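Local coordinates for sugar ABC transporter, sugar-binding protein (PDB 2HEU) that probably binds an oligosaccharide such as raffinose outside the membrane and hands it to an ABC importer, here caught without sugar, at residues Phe24-Glu29 / Asn76-Ser81; Lys144-Trp149 / Gly274-Pro279; Lys162-Phe167 / Asp250-Pro255; Ala174-Gly179 / Leu375-Val380. All blocks are in the same frame, centred on the assembly; numbering follows the deposited sequence.

Contact 1 (Phe24-Glu29 / Asn76-Ser81); sequences FNQKKE and NIYPQS
At the C-terminal ends of two neighbouring parallel strands of the five-stranded sheet, in a fold of the periplasmic binding protein class, Phe-24 and Asn-76 make the last rung before the chains leave for their loops. The backbone N of Asn-76 donates to Phe-24 O at 2.9 Å. One step further, a side chain takes over from the backbone. Gln-26 sends its amide out on an extended chain, and NE2 donates to Asn-76 O at 2.8 Å with an N-H...O angle of 164°. That carbonyl lies close to the amide plane of Gln-26, while NE2 itself sits tilted 23° from the carbonyl plane. The side chain of Tyr-78 comes in beside the same glutamine. Its hydroxyl OH lies 3.4 Å from Gln-26 CB, and the ring and amide planes are 50° apart. Asn-25 shapes the first loop with an Asx turn, in which OD1 accepts from Lys-27 N. Lys-27 leads its amine away to a salt bridge with Asp-293. Beyond strand 74-76, Tyr-78 to Ser-81 form a type I turn, and Ser-81 caps helix 82-89 through Leu-84 N. Tyr-78 O takes two donors there, Ser-81 N and Ser-81 OG, the hydroxyl at 2.7 Å.

Contact 2 (Lys144-Trp149 / Gly274-Pro279); sequences KVPETW and GTFMIP
Phe-276 holds CG between its backbone N and carbonyl carbon (chi1 63°), which turns the ring toward Val-145 and Pro-146. Val-145 has CG1 on the far side of CB from its own N (chi1 164°), and this methyl comes to 3.5 Å from Phe-276 CB. The proline covers one face of the ring. Pro-146 CD stands 3.6 Å from the centroid of the Phe-276 ring and 17° off its normal, a CH-pi contact over the face. Further along, Pro-279 packs against backbone rather than side chain. Its CB lies 3.4 Å from Thr-148 N, and its CG meets the carbonyl of Thr-148. The carbonyl O of Pro-279 reaches the edge of the indole, 3.1 Å from Trp-149 CD1. Trp-149 NE1 is hydrogen-bonded to Thr-187 OG1. One water lies between the segments, 2.7 Å from both Pro-146 O and Met-277 O. The contact thus joins the loop before helix 149-161, where Thr-148 is the N-cap, to edge strand 273-276 and the residues after it. Its chemistry is mostly apolar, and the water, by donating to both carbonyls, bridges the two backbones.

Contact 3 (Lys162-Phe167 / Asp250-Pro255); sequences KGQTPF and DVLMTP
Met-253, on strand 253-257, runs into the side of Phe-167. Its CB lies 3.2 Å from Pro-166 O and also meets Phe-167 CD1. CG continues past the same carbonyl. SD comes near Phe-167 CE1 at an oblique angle to the ring, a Met-aromatic contact. The chain then bends at its last torsion (chi3 -74°) and turns CE back to the other segment. There CE sits 3.7 Å from Phe-167 CE1 and touches Pro-166 CB. Its CH-pi contact to the ring is off-centre. Ile-159 of helix 149-161 and Ile-131 of strand 129-134 also pack on this methionine.

The backbones are joined by one clear and one weak hydrogen bond. Leu-252 N donates to Thr-165 O at 2.9 Å, nearly straight on to the carbonyl. The bond from Met-253 N to Pro-166 O is short but bent, and weak. Phe-167 CA adds a C-H...O contact to Met-253 O at 3.3 Å. At the outer end, a water accepts from Thr-165 N and donates to Asp-250 O, each at 2.8 Å from its oxygen. Thr-165 CG2 meets Val-251 CG1 nearby. Gly-163 closes helix 149-161 with a Schellman motif. The loop that follows this helix meets edge strand 253-257 of the three-stranded antiparallel sheet through a single beta bridge, Phe-167 with Met-253.

Contact 4 (Ala174-Gly179 / Leu375-Val380); sequences AWTLNG and LTMNYV
Leu-177 and Met-377 make the tight, buried part of this contact, and Ala-174 packs on Met-377 at its solvent side. Met-377 starts with CG opposite its own backbone N (chi1 -171°), then bends at both following torsions. The bends lay SD and CE across Leu-177. CE comes to 3.5 Å from Leu-177 CD1, closer than two carbons usually lie, and SD rests 3.8 Å from the same methyl. The two side chains cross at about a right angle. Val-380 CG2 meets Leu-177 CD1 from one turn further along the helix, at 3.9 Å. Thr-376 CG2 lies 3.7 Å from Leu-177 CB. Its hydroxyl OG1 is engaged by Phe-372 O and Asn-181 ND2, which leaves the methyl for the leucine. All four of these residues are buried. So is Thr-176, whose OG1 makes a longer approach of 3.9 Å to Met-377 CE, though its hydrogen bond goes to Asp-173 O.

Ala-174 differs in exposure rather than in closeness. It is partly exposed, yet its single methyl packs closely, with CB 3.6 Å from Met-377 CB. Side chains carry nearly all of the contact. It is apolar packing of the 3-10 turn that leads into helix 178-189 on the side of helix 370-382, between parts of the chain nearly two hundred residues apart.

Contacts 2 and 3 both reach the three-stranded antiparallel sheet, at its two edge strands, and their centres are 14 Å apart. They touch where Phe-276 CZ meets Met-253 SD at 3.9 Å. Contact 4 joins this group through Leu-177 CD2, which lies 3.5 Å from Pro-255 CG of contact 3. Contact 1 stands apart on the five-stranded sheet. Its centre is 30 Å from that of contact 2 and 34 Å from that of contact 3, across the chain's centre. Contact 4 comes nearest to it, with about 9 Å between nearest atoms. This split is consistent with the two-lobed build of binding proteins. The sodium ion is bound elsewhere, by Lys-103 and Glu-335.

Contact 1 (Phe24-Glu29 / Asn76-Ser81)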
loop_
_atom_site.group_PDB
_atom_site.type_symbol
_atom_site.label_atom_id
_atom_site.label_comp_id
_atom_site.label_asym_id
_atom_site.label_seq_id
_atom_site.Cartn_x
_atom_site.Cartn_y
_atom_site.Cartn_z
ATOM N N PHE A 24 -12.413 -12.797 -10.159
ATOM C CA PHE A 24 -12.827 -11.374 -10.225
ATOM C C PHE A 24 -11.596 -10.508 -9.894
ATOM O O PHE A 24 -11.166 -10.434 -8.756
ATOM C CB PHE A 24 -13.963 -11.125 -9.232
ATOM C CG PHE A 24 -14.545 -9.758 -9.292
ATOM C CD1 PHE A 24 -15.617 -9.440 -10.147
ATOM C CD2 PHE A 24 -14.040 -8.721 -8.489
ATOM C CE1 PHE A 24 -16.203 -8.152 -10.167
ATOM C CE2 PHE A 24 -14.624 -7.486 -8.521
ATOM C CZ PHE A 24 -15.679 -7.222 -9.354
ATOM N N ASN A 25 -11.009 -9.935 -10.940
ATOM C CA ASN A 25 -9.755 -9.204 -10.797
ATOM C C ASN A 25 -9.994 -7.734 -10.501
ATOM O O ASN A 25 -10.897 -7.114 -11.077
ATOM C CB ASN A 25 -9.044 -9.312 -12.141
ATOM C CG ASN A 25 -7.642 -8.729 -12.079
ATOM O OD1 ASN A 25 -6.879 -8.954 -11.125
ATOM N ND2 ASN A 25 -7.239 -8.066 -13.144
ATOM N N GLN A 26 -9.133 -7.147 -9.700
ATOM C CA GLN A 26 -9.106 -5.682 -9.509
ATOM C C GLN A 26 -7.755 -5.094 -10.012
ATOM O O GLN A 26 -7.640 -3.880 -10.097
ATOM C CB GLN A 26 -9.412 -5.215 -8.115
ATOM C CG GLN A 26 -10.832 -5.624 -7.705
ATOM C CD GLN A 26 -11.332 -4.895 -6.533
ATOM O OE1 GLN A 26 -11.498 -3.618 -6.609
ATOM N NE2 GLN A 26 -11.655 -5.581 -5.483
ATOM N N LYS A 27 -6.769 -5.898 -10.407
ATOM C CA LYS A 27 -5.504 -5.320 -10.838
ATOM C C LYS A 27 -5.531 -5.256 -12.361
ATOM O O LYS A 27 -4.947 -6.068 -13.085
ATOM C CB LYS A 27 -4.400 -6.204 -10.331
ATOM C CG LYS A 27 -3.024 -5.641 -10.526
ATOM C CD LYS A 27 -2.558 -4.595 -9.510
ATOM C CE LYS A 27 -1.190 -4.027 -9.832
ATOM N NZ LYS A 27 -0.899 -2.917 -8.907
ATOM N N LYS A 28 -6.323 -4.307 -12.861
ATOM C CA LYS A 28 -6.632 -4.214 -14.284
ATOM C C LYS A 28 -5.375 -4.101 -15.048
ATOM O O LYS A 28 -5.282 -4.666 -16.145
ATOM C CB LYS A 28 -7.414 -2.973 -14.598
ATOM C CG LYS A 28 -8.714 -3.023 -14.030
ATOM C CD LYS A 28 -9.636 -1.841 -14.393
ATOM C CE LYS A 28 -11.086 -2.233 -14.259
ATOM N NZ LYS A 28 -11.453 -2.806 -13.019
ATOM N N GLU A 29 -4.482 -3.317 -14.574
ATOM C CA GLU A 29 -3.258 -3.105 -15.291
ATOM C C GLU A 29 -2.396 -4.351 -15.564
ATOM O O GLU A 29 -1.654 -4.353 -16.523
ATOM C CB GLU A 29 -2.504 -2.002 -14.598
ATOM C CG GLU A 29 -2.082 -2.262 -13.184
ATOM C CD GLU A 29 -3.197 -2.726 -12.180
ATOM O OE1 GLU A 29 -4.224 -2.041 -11.904
ATOM O OE2 GLU A 29 -2.993 -3.833 -11.657
ATOM N N ASN A 76 -10.299 -11.053 -6.081
ATOM C CA ASN A 76 -9.221 -10.100 -5.672
ATOM C C ASN A 76 -9.949 -9.048 -4.799
ATOM O O ASN A 76 -10.742 -8.271 -5.325
ATOM C CB ASN A 76 -8.586 -9.514 -6.904
ATOM C CG ASN A 76 -7.506 -8.488 -6.669
ATOM O OD1 ASN A 76 -6.925 -8.378 -5.508
ATOM N ND2 ASN A 76 -7.207 -7.788 -7.645
ATOM N N ILE A 77 -9.651 -9.037 -3.517
ATOM C CA ILE A 77 -10.235 -8.095 -2.555
ATOM C C ILE A 77 -9.099 -7.625 -1.690
ATOM O O ILE A 77 -8.248 -8.426 -1.272
ATOM C CB ILE A 77 -11.393 -8.773 -1.769
ATOM C CG1 ILE A 77 -12.005 -7.741 -0.816
ATOM C CG2 ILE A 77 -10.970 -10.029 -1.058
ATOM C CD1 ILE A 77 -13.295 -8.297 -0.098
ATOM N N TYR A 78 -9.059 -6.335 -1.403
ATOM C CA TYR A 78 -7.948 -5.781 -0.656
ATOM C C TYR A 78 -8.192 -6.084 0.813
ATOM O O TYR A 78 -9.238 -5.768 1.393
ATOM C CB TYR A 78 -7.849 -4.276 -0.947
ATOM C CG TYR A 78 -7.663 -3.978 -2.375
ATOM C CD1 TYR A 78 -6.539 -4.460 -3.064
ATOM C CD2 TYR A 78 -8.571 -3.278 -3.122
ATOM C CE1 TYR A 78 -6.358 -4.267 -4.393
ATOM C CE2 TYR A 78 -8.391 -2.998 -4.487
ATOM C CZ TYR A 78 -7.313 -3.534 -5.149
ATOM O OH TYR A 78 -7.116 -3.303 -6.452
ATOM N N PRO A 79 -7.225 -6.750 1.465
ATOM C CA PRO A 79 -7.523 -7.382 2.747
ATOM C C PRO A 79 -7.633 -6.416 3.898
ATOM O O PRO A 79 -8.177 -6.818 4.961
ATOM C CB PRO A 79 -6.433 -8.433 2.910
ATOM C CG PRO A 79 -5.277 -7.868 2.147
ATOM C CD PRO A 79 -5.906 -7.179 0.906
ATOM N N GLN A 80 -7.157 -5.187 3.758
ATOM C CA GLN A 80 -7.379 -4.142 4.776
ATOM C C GLN A 80 -8.755 -3.607 4.745
ATOM O O GLN A 80 -9.124 -2.837 5.655
ATOM C CB GLN A 80 -6.379 -3.011 4.635
ATOM C CG GLN A 80 -6.676 -2.060 3.536
ATOM C CD GLN A 80 -6.023 -2.481 2.247
ATOM O OE1 GLN A 80 -5.792 -3.723 1.924
ATOM N NE2 GLN A 80 -5.489 -1.539 1.519
ATOM N N SER A 81 -9.539 -3.888 3.703
ATOM C CA SER A 81 -10.822 -3.235 3.520
ATOM C C SER A 81 -11.831 -3.643 4.550
ATOM O O SER A 81 -11.836 -4.769 5.067
ATOM C CB SER A 81 -11.374 -3.491 2.142
ATOM O OG SER A 81 -11.727 -4.849 1.910
#

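Contact 2 (Lys144-Trp149 / Gly274-Pro279)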
loop_
_atom_site.group_PDB
_atom_site.type_symbol
_atom_site.label_atom_id
_atom_site.label_comp_id
_atom_site.label_asym_id
_atom_site.label_seq_id
_atom_site.Cartn_x
_atom_site.Cartn_y
_atom_site.Cartn_z
ATOM N N LYS A 144 23.297 12.120 1.446
ATOM C CA LYS A 144 23.067 10.781 1.825
ATOM C C LYS A 144 21.605 10.651 2.237
ATOM O O LYS A 144 20.955 11.583 2.748
ATOM C CB LYS A 144 23.938 10.417 3.045
ATOM C CG LYS A 144 25.367 10.587 2.889
ATOM C CD LYS A 144 25.939 9.730 1.810
ATOM C CE LYS A 144 27.498 9.756 1.881
ATOM N NZ LYS A 144 27.977 11.140 1.529
ATOM N N VAL A 145 21.087 9.467 2.018
ATOM C CA VAL A 145 19.775 9.091 2.560
ATOM C C VAL A 145 19.749 9.350 4.066
ATOM O O VAL A 145 20.693 8.927 4.793
ATOM C CB VAL A 145 19.527 7.513 2.301
ATOM C CG1 VAL A 145 18.406 6.988 3.160
ATOM C CG2 VAL A 145 19.231 7.334 0.756
ATOM N N PRO A 146 18.705 9.968 4.591
ATOM C CA PRO A 146 18.656 10.296 6.061
ATOM C C PRO A 146 18.183 9.119 6.863
ATOM O O PRO A 146 17.326 8.392 6.443
ATOM C CB PRO A 146 17.669 11.441 6.090
ATOM C CG PRO A 146 16.696 11.080 5.000
ATOM C CD PRO A 146 17.490 10.451 3.877
ATOM N N GLU A 147 18.716 8.975 8.061
ATOM C CA GLU A 147 18.355 7.806 8.984
ATOM C C GLU A 147 17.793 8.180 10.228
ATOM O O GLU A 147 17.498 7.339 11.034
ATOM C CB GLU A 147 19.338 6.891 9.497
ATOM C CG GLU A 147 20.393 7.420 9.254
ATOM C CD GLU A 147 21.015 6.565 8.319
ATOM O OE1 GLU A 147 22.054 5.932 8.783
ATOM O OE2 GLU A 147 20.263 5.954 7.545
ATOM N N THR A 148 17.464 9.458 10.417
ATOM C CA THR A 148 16.712 9.952 11.546
ATOM C C THR A 148 15.850 11.178 11.064
ATOM O O THR A 148 16.149 11.791 10.071
ATOM C CB THR A 148 17.583 10.468 12.696
ATOM O OG1 THR A 148 18.315 11.572 12.256
ATOM C CG2 THR A 148 18.546 9.393 13.224
ATOM N N TRP A 149 14.852 11.515 11.855
ATOM C CA TRP A 149 14.080 12.722 11.627
ATOM C C TRP A 149 15.043 13.898 11.481
ATOM O O TRP A 149 14.865 14.751 10.567
ATOM C CB TRP A 149 13.119 13.034 12.720
ATOM C CG TRP A 149 12.017 12.035 12.983
ATOM C CD1 TRP A 149 11.462 11.106 12.127
ATOM C CD2 TRP A 149 11.328 11.879 14.216
ATOM N NE1 TRP A 149 10.457 10.427 12.746
ATOM C CE2 TRP A 149 10.323 10.909 14.028
ATOM C CE3 TRP A 149 11.375 12.540 15.469
ATOM C CZ2 TRP A 149 9.456 10.520 15.030
ATOM C CZ3 TRP A 149 10.488 12.161 16.495
ATOM C CH2 TRP A 149 9.553 11.191 16.250
ATOM N N GLY A 274 16.180 5.946 -6.649
ATOM C CA GLY A 274 16.186 5.181 -5.443
ATOM C C GLY A 274 14.976 5.499 -4.606
ATOM O O GLY A 274 14.189 6.425 -4.897
ATOM N N THR A 275 14.815 4.731 -3.529
ATOM C CA THR A 275 13.791 5.038 -2.511
ATOM C C THR A 275 14.430 4.884 -1.118
ATOM O O THR A 275 15.396 4.100 -0.932
ATOM C CB THR A 275 12.564 4.116 -2.658
ATOM O OG1 THR A 275 12.987 2.745 -2.709
ATOM C CG2 THR A 275 11.722 4.470 -3.861
ATOM N N PHE A 276 13.878 5.581 -0.170
ATOM C CA PHE A 276 14.251 5.360 1.204
ATOM C C PHE A 276 12.999 5.356 2.062
ATOM O O PHE A 276 11.949 5.932 1.760
ATOM C CB PHE A 276 15.334 6.313 1.722
ATOM C CG PHE A 276 14.989 7.782 1.761
ATOM C CD1 PHE A 276 14.333 8.349 2.863
ATOM C CD2 PHE A 276 15.409 8.672 0.749
ATOM C CE1 PHE A 276 14.134 9.730 2.945
ATOM C CE2 PHE A 276 15.210 10.017 0.820
ATOM C CZ PHE A 276 14.574 10.532 1.946
ATOM N N MET A 277 13.102 4.685 3.190
ATOM C CA MET A 277 12.033 4.658 4.194
ATOM C C MET A 277 12.089 5.968 4.992
ATOM O O MET A 277 13.159 6.464 5.349
ATOM C CB MET A 277 12.239 3.476 5.150
ATOM C CG MET A 277 12.080 2.146 4.411
ATOM S SD MET A 277 12.678 0.739 5.340
ATOM C CE MET A 277 11.329 0.710 6.362
ATOM N N ILE A 278 10.913 6.441 5.331
ATOM C CA ILE A 278 10.859 7.597 6.247
ATOM C C ILE A 278 11.452 7.146 7.575
ATOM O O ILE A 278 11.111 6.151 8.175
ATOM C CB ILE A 278 9.406 8.033 6.415
ATOM C CG1 ILE A 278 8.897 8.624 5.068
ATOM C CG2 ILE A 278 9.261 9.062 7.548
ATOM C CD1 ILE A 278 7.436 9.042 5.067
ATOM N N PRO A 279 12.433 7.937 8.056
ATOM C CA PRO A 279 13.151 7.585 9.290
ATOM C C PRO A 279 12.305 7.750 10.480
ATOM O O PRO A 279 11.328 8.502 10.523
ATOM C CB PRO A 279 14.424 8.427 9.261
ATOM C CG PRO A 279 13.903 9.640 8.575
ATOM C CD PRO A 279 13.078 9.139 7.453
HETATM O O HOH W 1 15.616 6.259 6.448
#

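Contact 3 (Lys162-Phe167 / Asp250-Pro255)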
loop_
_atom_site.group_PDB
_atom_site.type_symbol
_atom_site.label_atom_id
_atom_site.label_comp_id
_atom_site.label_asym_id
_atom_site.label_seq_id
_atom_site.Cartn_x
_atom_site.Cartn_y
_atom_site.Cartn_z
ATOM N N LYS A 162 21.878 24.424 -1.568
ATOM C CA LYS A 162 22.515 24.156 -2.838
ATOM C C LYS A 162 21.723 24.605 -4.065
ATOM O O LYS A 162 22.200 24.494 -5.198
ATOM C CB LYS A 162 22.807 22.646 -2.941
ATOM C CG LYS A 162 23.801 22.186 -1.881
ATOM C CD LYS A 162 23.995 20.701 -1.889
ATOM C CE LYS A 162 24.816 20.174 -0.706
ATOM N NZ LYS A 162 26.180 19.976 -1.222
ATOM N N GLY A 163 20.620 25.291 -3.884
ATOM C CA GLY A 163 19.863 25.851 -4.930
ATOM C C GLY A 163 19.044 24.853 -5.725
ATOM O O GLY A 163 18.769 25.098 -6.904
ATOM N N GLN A 164 18.610 23.765 -5.117
ATOM C CA GLN A 164 17.724 22.894 -5.807
ATOM C C GLN A 164 16.544 22.631 -4.891
ATOM O O GLN A 164 16.502 23.059 -3.744
ATOM C CB GLN A 164 18.454 21.651 -6.230
ATOM C CG GLN A 164 19.518 21.916 -7.229
ATOM C CD GLN A 164 20.077 20.607 -7.879
ATOM O OE1 GLN A 164 19.300 19.813 -8.476
ATOM N NE2 GLN A 164 21.373 20.412 -7.788
ATOM N N THR A 165 15.553 21.966 -5.468
ATOM C CA THR A 165 14.249 21.807 -4.830
ATOM C C THR A 165 14.151 20.431 -4.225
ATOM O O THR A 165 14.167 19.441 -4.939
ATOM C CB THR A 165 13.120 22.014 -5.821
ATOM O OG1 THR A 165 13.230 23.289 -6.434
ATOM C CG2 THR A 165 11.761 21.889 -5.116
ATOM N N PRO A 166 13.993 20.350 -2.895
ATOM C CA PRO A 166 13.937 19.033 -2.242
ATOM C C PRO A 166 12.771 18.167 -2.743
ATOM O O PRO A 166 12.998 17.020 -3.079
ATOM C CB PRO A 166 13.806 19.381 -0.742
ATOM C CG PRO A 166 14.469 20.698 -0.607
ATOM C CD PRO A 166 14.172 21.422 -1.888
ATOM N N PHE A 167 11.544 18.726 -2.708
ATOM C CA PHE A 167 10.382 17.917 -2.933
ATOM C C PHE A 167 9.492 18.401 -4.036
ATOM O O PHE A 167 9.249 19.583 -4.199
ATOM C CB PHE A 167 9.427 17.899 -1.669
ATOM C CG PHE A 167 10.085 17.319 -0.419
ATOM C CD1 PHE A 167 10.416 15.977 -0.316
ATOM C CD2 PHE A 167 10.281 18.160 0.664
ATOM C CE1 PHE A 167 10.933 15.472 0.860
ATOM C CE2 PHE A 167 10.819 17.614 1.858
ATOM C CZ PHE A 167 11.128 16.310 1.942
ATOM N N ASP A 250 13.649 17.947 -11.713
ATOM C CA ASP A 250 13.324 19.294 -11.233
ATOM C C ASP A 250 13.133 19.366 -9.700
ATOM O O ASP A 250 13.249 20.452 -9.146
ATOM C CB ASP A 250 12.125 19.847 -11.930
ATOM C CG ASP A 250 12.366 20.131 -13.458
ATOM O OD1 ASP A 250 13.545 20.181 -13.901
ATOM O OD2 ASP A 250 11.346 20.317 -14.155
ATOM N N VAL A 251 12.830 18.222 -9.106
ATOM C CA VAL A 251 12.807 18.080 -7.660
ATOM C C VAL A 251 13.591 16.826 -7.355
ATOM O O VAL A 251 13.640 15.894 -8.163
ATOM C CB VAL A 251 11.372 17.974 -7.095
ATOM C CG1 VAL A 251 10.600 19.227 -7.422
ATOM C CG2 VAL A 251 10.674 16.701 -7.562
ATOM N N LEU A 252 14.296 16.791 -6.174
ATOM C CA LEU A 252 15.161 15.673 -5.874
ATOM C C LEU A 252 14.451 14.496 -5.236
ATOM O O LEU A 252 15.043 13.381 -5.258
ATOM C CB LEU A 252 16.325 16.086 -5.015
ATOM C CG LEU A 252 17.306 17.097 -5.728
ATOM C CD1 LEU A 252 18.582 17.195 -4.889
ATOM C CD2 LEU A 252 17.526 16.904 -7.185
ATOM N N MET A 253 13.271 14.700 -4.691
ATOM C CA MET A 253 12.526 13.708 -3.939
ATOM C C MET A 253 11.046 13.889 -4.126
ATOM O O MET A 253 10.543 15.002 -4.363
ATOM C CB MET A 253 12.804 13.845 -2.419
ATOM C CG MET A 253 14.218 13.522 -2.007
ATOM S SD MET A 253 14.523 13.717 -0.233
ATOM C CE MET A 253 14.542 15.528 -0.137
ATOM N N THR A 254 10.293 12.809 -3.930
ATOM C CA THR A 254 8.842 12.937 -3.756
ATOM C C THR A 254 8.336 11.838 -2.907
ATOM O O THR A 254 8.747 10.682 -3.086
ATOM C CB THR A 254 8.104 13.033 -5.139
ATOM O OG1 THR A 254 6.762 13.473 -4.923
ATOM C CG2 THR A 254 8.105 11.781 -5.946
ATOM N N PRO A 255 7.449 12.100 -1.935
ATOM C CA PRO A 255 6.892 11.040 -1.076
ATOM C C PRO A 255 5.741 10.394 -1.767
ATOM O O PRO A 255 4.774 11.054 -2.175
ATOM C CB PRO A 255 6.429 11.844 0.173
ATOM C CG PRO A 255 6.019 13.195 -0.414
ATOM C CD PRO A 255 7.000 13.460 -1.509
HETATM O O HOH W 2 15.799 21.267 -8.185
#

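Contact 4 (Ala174-Gly179 / Leu375-Val380)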
loop_
_atom_site.group_PDB
_atom_site.type_symbol
_atom_site.label_atom_id
_atom_site.label_comp_id
_atom_site.label_asym_id
_atom_site.label_seq_id
_atom_site.Cartn_x
_atom_site.Cartn_y
_atom_site.Cartn_z
ATOM N N ALA A 174 -4.254 15.504 -2.060
ATOM C CA ALA A 174 -3.909 15.260 -0.641
ATOM C C ALA A 174 -3.590 13.804 -0.352
ATOM O O ALA A 174 -2.782 13.528 0.539
ATOM C CB ALA A 174 -5.087 15.735 0.228
ATOM N N TRP A 175 -4.242 12.866 -1.078
ATOM C CA TRP A 175 -3.987 11.437 -0.824
ATOM C C TRP A 175 -2.525 11.113 -0.894
ATOM O O TRP A 175 -2.068 10.132 -0.279
ATOM C CB TRP A 175 -4.771 10.566 -1.799
ATOM C CG TRP A 175 -4.396 10.699 -3.235
ATOM C CD1 TRP A 175 -5.007 11.445 -4.213
ATOM C CD2 TRP A 175 -3.329 10.023 -3.899
ATOM N NE1 TRP A 175 -4.390 11.240 -5.436
ATOM C CE2 TRP A 175 -3.347 10.390 -5.238
ATOM C CE3 TRP A 175 -2.333 9.127 -3.488
ATOM C CZ2 TRP A 175 -2.412 9.868 -6.228
ATOM C CZ3 TRP A 175 -1.417 8.668 -4.419
ATOM C CH2 TRP A 175 -1.486 9.056 -5.753
ATOM N N THR A 176 -1.730 11.833 -1.677
ATOM C CA THR A 176 -0.349 11.535 -1.830
ATOM C C THR A 176 0.462 11.526 -0.520
ATOM O O THR A 176 1.508 10.888 -0.477
ATOM C CB THR A 176 0.367 12.466 -2.871
ATOM O OG1 THR A 176 0.316 13.805 -2.386
ATOM C CG2 THR A 176 -0.236 12.352 -4.275
ATOM N N LEU A 177 -0.018 12.279 0.457
ATOM C CA LEU A 177 0.643 12.371 1.772
ATOM C C LEU A 177 0.009 11.506 2.867
ATOM O O LEU A 177 0.440 11.575 4.007
ATOM C CB LEU A 177 0.733 13.839 2.229
ATOM C CG LEU A 177 1.598 14.721 1.357
ATOM C CD1 LEU A 177 1.670 16.110 1.970
ATOM C CD2 LEU A 177 2.988 14.131 1.122
ATOM N N ASN A 178 -0.971 10.676 2.487
ATOM C CA ASN A 178 -1.547 9.769 3.520
ATOM C C ASN A 178 -0.435 8.922 4.125
ATOM O O ASN A 178 -0.316 8.848 5.359
ATOM C CB ASN A 178 -2.605 8.907 2.801
ATOM C CG ASN A 178 -3.347 8.038 3.742
ATOM O OD1 ASN A 178 -3.744 6.874 3.250
ATOM N ND2 ASN A 178 -3.698 8.446 4.872
ATOM N N GLY A 179 0.392 8.252 3.303
ATOM C CA GLY A 179 1.423 7.447 3.870
ATOM C C GLY A 179 2.426 8.210 4.682
ATOM O O GLY A 179 2.947 7.735 5.690
ATOM N N LEU A 375 -6.633 16.843 6.071
ATOM C CA LEU A 375 -6.023 17.577 7.178
ATOM C C LEU A 375 -4.503 17.573 7.052
ATOM O O LEU A 375 -3.833 18.539 7.461
ATOM C CB LEU A 375 -6.493 17.056 8.519
ATOM C CG LEU A 375 -6.080 15.648 8.968
ATOM C CD1 LEU A 375 -4.700 15.612 9.625
ATOM C CD2 LEU A 375 -7.123 15.015 9.890
ATOM N N THR A 376 -3.932 16.524 6.473
ATOM C CA THR A 376 -2.513 16.426 6.294
ATOM C C THR A 376 -2.021 17.484 5.312
ATOM O O THR A 376 -1.101 18.275 5.593
ATOM C CB THR A 376 -2.123 15.027 5.800
ATOM O OG1 THR A 376 -2.505 14.052 6.810
ATOM C CG2 THR A 376 -0.627 14.916 5.535
ATOM N N MET A 377 -2.655 17.528 4.123
ATOM C CA MET A 377 -2.212 18.478 3.097
ATOM C C MET A 377 -2.539 19.899 3.552
ATOM O O MET A 377 -1.773 20.833 3.256
ATOM C CB MET A 377 -2.864 18.152 1.770
ATOM C CG MET A 377 -2.291 18.970 0.597
ATOM S SD MET A 377 -0.531 18.745 0.316
ATOM C CE MET A 377 -0.528 17.157 -0.495
ATOM N N ASN A 378 -3.658 20.100 4.235
ATOM C CA ASN A 378 -3.998 21.476 4.681
ATOM C C ASN A 378 -2.982 21.966 5.663
ATOM O O ASN A 378 -2.720 23.175 5.703
ATOM C CB ASN A 378 -5.395 21.507 5.309
ATOM C CG ASN A 378 -6.502 21.473 4.310
ATOM O OD1 ASN A 378 -6.258 21.427 3.110
ATOM N ND2 ASN A 378 -7.754 21.365 4.732
ATOM N N TYR A 379 -2.371 21.107 6.463
ATOM C CA TYR A 379 -1.277 21.537 7.324
ATOM C C TYR A 379 -0.066 21.948 6.507
ATOM O O TYR A 379 0.578 22.966 6.781
ATOM C CB TYR A 379 -0.907 20.454 8.367
ATOM C CG TYR A 379 0.203 20.938 9.267
ATOM C CD1 TYR A 379 -0.067 21.888 10.245
ATOM C CD2 TYR A 379 1.490 20.533 9.109
ATOM C CE1 TYR A 379 0.937 22.444 11.011
ATOM C CE2 TYR A 379 2.534 21.039 9.873
ATOM C CZ TYR A 379 2.240 22.034 10.831
ATOM O OH TYR A 379 3.214 22.610 11.572
ATOM N N VAL A 380 0.299 21.168 5.497
ATOM C CA VAL A 380 1.422 21.584 4.623
ATOM C C VAL A 380 1.111 22.967 4.028
ATOM O O VAL A 380 2.006 23.810 3.975
ATOM C CB VAL A 380 1.732 20.528 3.595
ATOM C CG1 VAL A 380 2.909 20.990 2.694
ATOM C CG2 VAL A 380 2.060 19.197 4.247
#